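Local coordinates for putative uncharacterized protein (Campylobacter jejuni, PDB 5TPU) that is of unknown function but belongs to the WxcM-like family of the cupin clan and binds thymidine-5'-diphosphate between the two subunits of its dimer, at residues A[59-64]-A[115-120]. The protein carries 3 engineered substitutions. Sequence-based numbering, arbitrary orientation.
With TYD (thymidine-5'-diphosphate), chain E.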
loop_
_atom_site.group_PDB
_atom_site.type_symbol
_atom_site.label_atom_id
_atom_site.label_comp_id
_atom_site.label_asym_id
_atom_site.label_seq_id
_atom_site.Cartn_x
_atom_site.Cartn_y
_atom_site.Cartn_z
ATOM N N ASN A 59 -5.488 -13.179 -15.583
ATOM C CA ASN A 59 -6.356 -13.282 -14.404
ATOM C C ASN A 59 -6.092 -12.301 -13.271
ATOM O O ASN A 59 -6.904 -12.144 -12.353
ATOM C CB ASN A 59 -6.318 -14.691 -13.841
ATOM C CG ASN A 59 -7.463 -15.529 -14.372
ATOM O OD1 ASN A 59 -8.369 -15.934 -13.630
ATOM N ND2 ASN A 59 -7.483 -15.693 -15.685
ATOM N N LEU A 60 -4.962 -11.620 -13.369
ATOM C CA LEU A 60 -4.541 -10.724 -12.305
ATOM C C LEU A 60 -5.437 -9.490 -12.269
ATOM O O LEU A 60 -5.644 -8.778 -13.286
ATOM C CB LEU A 60 -3.075 -10.334 -12.516
ATOM C CG LEU A 60 -2.489 -9.318 -11.515
ATOM C CD1 LEU A 60 -2.430 -9.928 -10.136
ATOM C CD2 LEU A 60 -1.123 -8.829 -12.007
ATOM N N GLU A 61 -5.938 -9.245 -11.069
ATOM C CA GLU A 61 -6.608 -7.992 -10.752
ATOM C C GLU A 61 -5.767 -7.128 -9.841
ATOM O O GLU A 61 -5.036 -7.660 -8.984
ATOM C CB GLU A 61 -7.899 -8.296 -10.035
ATOM C CG GLU A 61 -8.860 -9.116 -10.900
ATOM C CD GLU A 61 -10.080 -9.497 -10.099
ATOM O OE1 GLU A 61 -11.023 -8.682 -9.922
ATOM O OE2 GLU A 61 -10.040 -10.620 -9.600
ATOM N N GLN A 62 -5.915 -5.816 -10.012
ATOM C CA GLN A 62 -5.204 -4.826 -9.205
ATOM C C GLN A 62 -6.050 -3.616 -8.808
ATOM O O GLN A 62 -6.991 -3.228 -9.504
ATOM C CB GLN A 62 -3.976 -4.307 -9.962
ATOM C CG GLN A 62 -2.902 -5.338 -10.291
ATOM C CD GLN A 62 -2.106 -4.910 -11.516
ATOM O OE1 GLN A 62 -2.665 -4.718 -12.602
ATOM N NE2 GLN A 62 -0.832 -4.691 -11.334
ATOM N N VAL A 63 -5.664 -2.966 -7.717
ATOM C CA VAL A 63 -6.111 -1.597 -7.472
ATOM C C VAL A 63 -4.926 -0.680 -7.356
ATOM O O VAL A 63 -4.057 -0.936 -6.535
ATOM C CB VAL A 63 -6.977 -1.516 -6.219
ATOM C CG1 VAL A 63 -7.206 -0.062 -5.820
ATOM C CG2 VAL A 63 -8.271 -2.256 -6.474
ATOM N N LEU A 64 -4.912 0.369 -8.170
ATOM C CA LEU A 64 -3.815 1.358 -8.236
ATOM C C LEU A 64 -4.180 2.612 -7.474
ATOM O O LEU A 64 -5.240 3.183 -7.753
ATOM C CB LEU A 64 -3.523 1.762 -9.693
ATOM C CG LEU A 64 -2.596 0.834 -10.499
ATOM C CD1 LEU A 64 -3.124 -0.590 -10.504
ATOM C CD2 LEU A 64 -2.442 1.349 -11.910
ATOM N N LEU A 115 -2.345 -2.811 -5.088
ATOM C CA LEU A 115 -2.877 -3.969 -4.380
ATOM C C LEU A 115 -3.156 -5.004 -5.468
ATOM O O LEU A 115 -3.813 -4.693 -6.459
ATOM C CB LEU A 115 -4.166 -3.577 -3.655
ATOM C CG LEU A 115 -4.116 -2.921 -2.243
ATOM C CD1 LEU A 115 -2.898 -2.080 -1.906
ATOM C CD2 LEU A 115 -5.360 -2.095 -1.908
ATOM N N ALA A 116 -2.613 -6.211 -5.349
ATOM C CA ALA A 116 -2.768 -7.230 -6.398
ATOM C C ALA A 116 -3.480 -8.495 -5.925
ATOM O O ALA A 116 -3.258 -8.971 -4.806
ATOM C CB ALA A 116 -1.408 -7.586 -6.918
ATOM N N SER A 117 -4.342 -9.048 -6.771
ATOM C CA SER A 117 -5.068 -10.271 -6.429
ATOM C C SER A 117 -4.210 -11.541 -6.378
ATOM O O SER A 117 -4.678 -12.576 -5.936
ATOM C CB SER A 117 -6.135 -10.505 -7.477
ATOM O OG SER A 117 -5.562 -10.681 -8.765
ATOM N N ASP A 118 -2.981 -11.496 -6.881
ATOM C CA ASP A 118 -2.186 -12.709 -6.936
ATOM C C ASP A 118 -0.708 -12.361 -6.890
ATOM O O ASP A 118 -0.300 -11.173 -7.061
ATOM C CB ASP A 118 -2.572 -13.517 -8.189
ATOM C CG ASP A 118 -2.165 -15.023 -8.112
ATOM O OD1 ASP A 118 -1.787 -15.581 -7.062
ATOM O OD2 ASP A 118 -2.174 -15.636 -9.178
ATOM N N PHE A 119 0.082 -13.396 -6.635
ATOM C CA PHE A 119 1.510 -13.268 -6.451
ATOM C C PHE A 119 2.212 -12.896 -7.753
ATOM O O PHE A 119 1.667 -13.121 -8.813
ATOM C CB PHE A 119 2.047 -14.594 -5.948
ATOM C CG PHE A 119 1.472 -15.012 -4.627
ATOM C CD1 PHE A 119 1.955 -14.469 -3.453
ATOM C CD2 PHE A 119 0.474 -15.983 -4.556
ATOM C CE1 PHE A 119 1.414 -14.858 -2.233
ATOM C CE2 PHE A 119 -0.044 -16.390 -3.342
ATOM C CZ PHE A 119 0.433 -15.837 -2.174
ATOM N N TYR A 120 3.402 -12.307 -7.667
ATOM C CA TYR A 120 4.155 -11.869 -8.842
ATOM C C TYR A 120 4.545 -13.074 -9.677
ATOM O O TYR A 120 4.952 -14.085 -9.119
ATOM C CB TYR A 120 5.469 -11.194 -8.457
ATOM C CG TYR A 120 6.382 -10.907 -9.646
ATOM C CD1 TYR A 120 6.050 -9.937 -10.572
ATOM C CD2 TYR A 120 7.571 -11.597 -9.822
ATOM C CE1 TYR A 120 6.858 -9.668 -11.671
ATOM C CE2 TYR A 120 8.387 -11.348 -10.908
ATOM C CZ TYR A 120 8.040 -10.394 -11.841
ATOM O OH TYR A 120 8.869 -10.133 -12.927
HETATM P PA TYD E . 7.414 -4.194 -14.016
HETATM O O1A TYD E . 7.679 -2.780 -14.445
HETATM O O2A TYD E . 6.097 -4.679 -13.535
HETATM O O3A TYD E . 7.848 -5.290 -15.101
HETATM P PB TYD E . 8.867 -5.078 -16.341
HETATM O O1B TYD E . 9.312 -6.534 -16.555
HETATM O O2B TYD E . 9.977 -4.227 -15.799
HETATM O O3B TYD E . 8.028 -4.417 -17.386
HETATM O "O5'" TYD E . 8.226 -4.416 -12.686
HETATM C "C5'" TYD E . 9.461 -3.744 -12.465
HETATM C "C4'" TYD E . 10.444 -4.711 -11.863
HETATM O "O4'" TYD E . 9.975 -5.303 -10.649
HETATM C "C3'" TYD E . 10.685 -5.856 -12.800
HETATM O "O3'" TYD E . 12.119 -5.983 -12.834
HETATM C "C2'" TYD E . 9.857 -7.020 -12.228
HETATM C "C1'" TYD E . 9.852 -6.680 -10.759
HETATM N N1 TYD E . 8.653 -6.949 -10.015
HETATM C C2 TYD E . 8.748 -7.726 -8.840
HETATM O O2 TYD E . 9.869 -8.172 -8.464
HETATM N N3 TYD E . 7.647 -7.982 -8.117
HETATM C C4 TYD E . 6.430 -7.500 -8.452
HETATM O O4 TYD E . 5.441 -7.754 -7.730
HETATM C C5 TYD E . 6.329 -6.664 -9.659
HETATM C C5M TYD E . 5.040 -6.081 -10.121
HETATM C C6 TYD E . 7.473 -6.403 -10.393
#
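Ser117 and Glu61 meet through two hydrogen bonds that run in opposite directions. The Glu61 amide donates to Ser117 OG (2.7 Å from N to OG, 160° at the hydrogen), and Ser117 N returns a bond to Glu61 O. The serine hydroxyl can take this place because chi1 of 61° sets OG between its own backbone N and carbonyl carbon, facing the Glu61 backbone; a side chain thus supplies the acceptor where strand pairing would use a carbonyl. Further in, regular antiparallel pairing takes over: Val63 N lies 2.8 Å from Leu115 O, and Leu115 N returns a bond to Val63 O. Gln62 and Ala116 form the adjoining non-hydrogen-bonded pair, 4.4 Å between their CA atoms. Just before the strand, Leu60 reaches across beside Ala116, its CG anti to the backbone N (chi1 177°), which carries CD1 to 4.1 Å from Ala116 CB and 3.5 Å from Ser117 OG. The same methyl meets Asp118 CB at 4.1 Å, so one branch spans three consecutive residues. The face of the sheet away from Gln62 and Ala116 carries Val63 and Leu115, CB to CB 4.3 Å, and Leu115 also packs on Val40 of the second subunit. Beyond the pairing, Tyr120 lays its ring over the thymine of thymidine-5'-diphosphate, N3 lying 3.4 Å above the ring plane and offset toward the rim, while the Tyr120 backbone N is hydrogen-bonded to Glu28 of the second subunit. By offering its hydroxyl where a backbone carbonyl would stand, Ser117 appears to extend the pairing of strands 62-68 and 111-116 by one residue, where the chain turns toward the nucleotide.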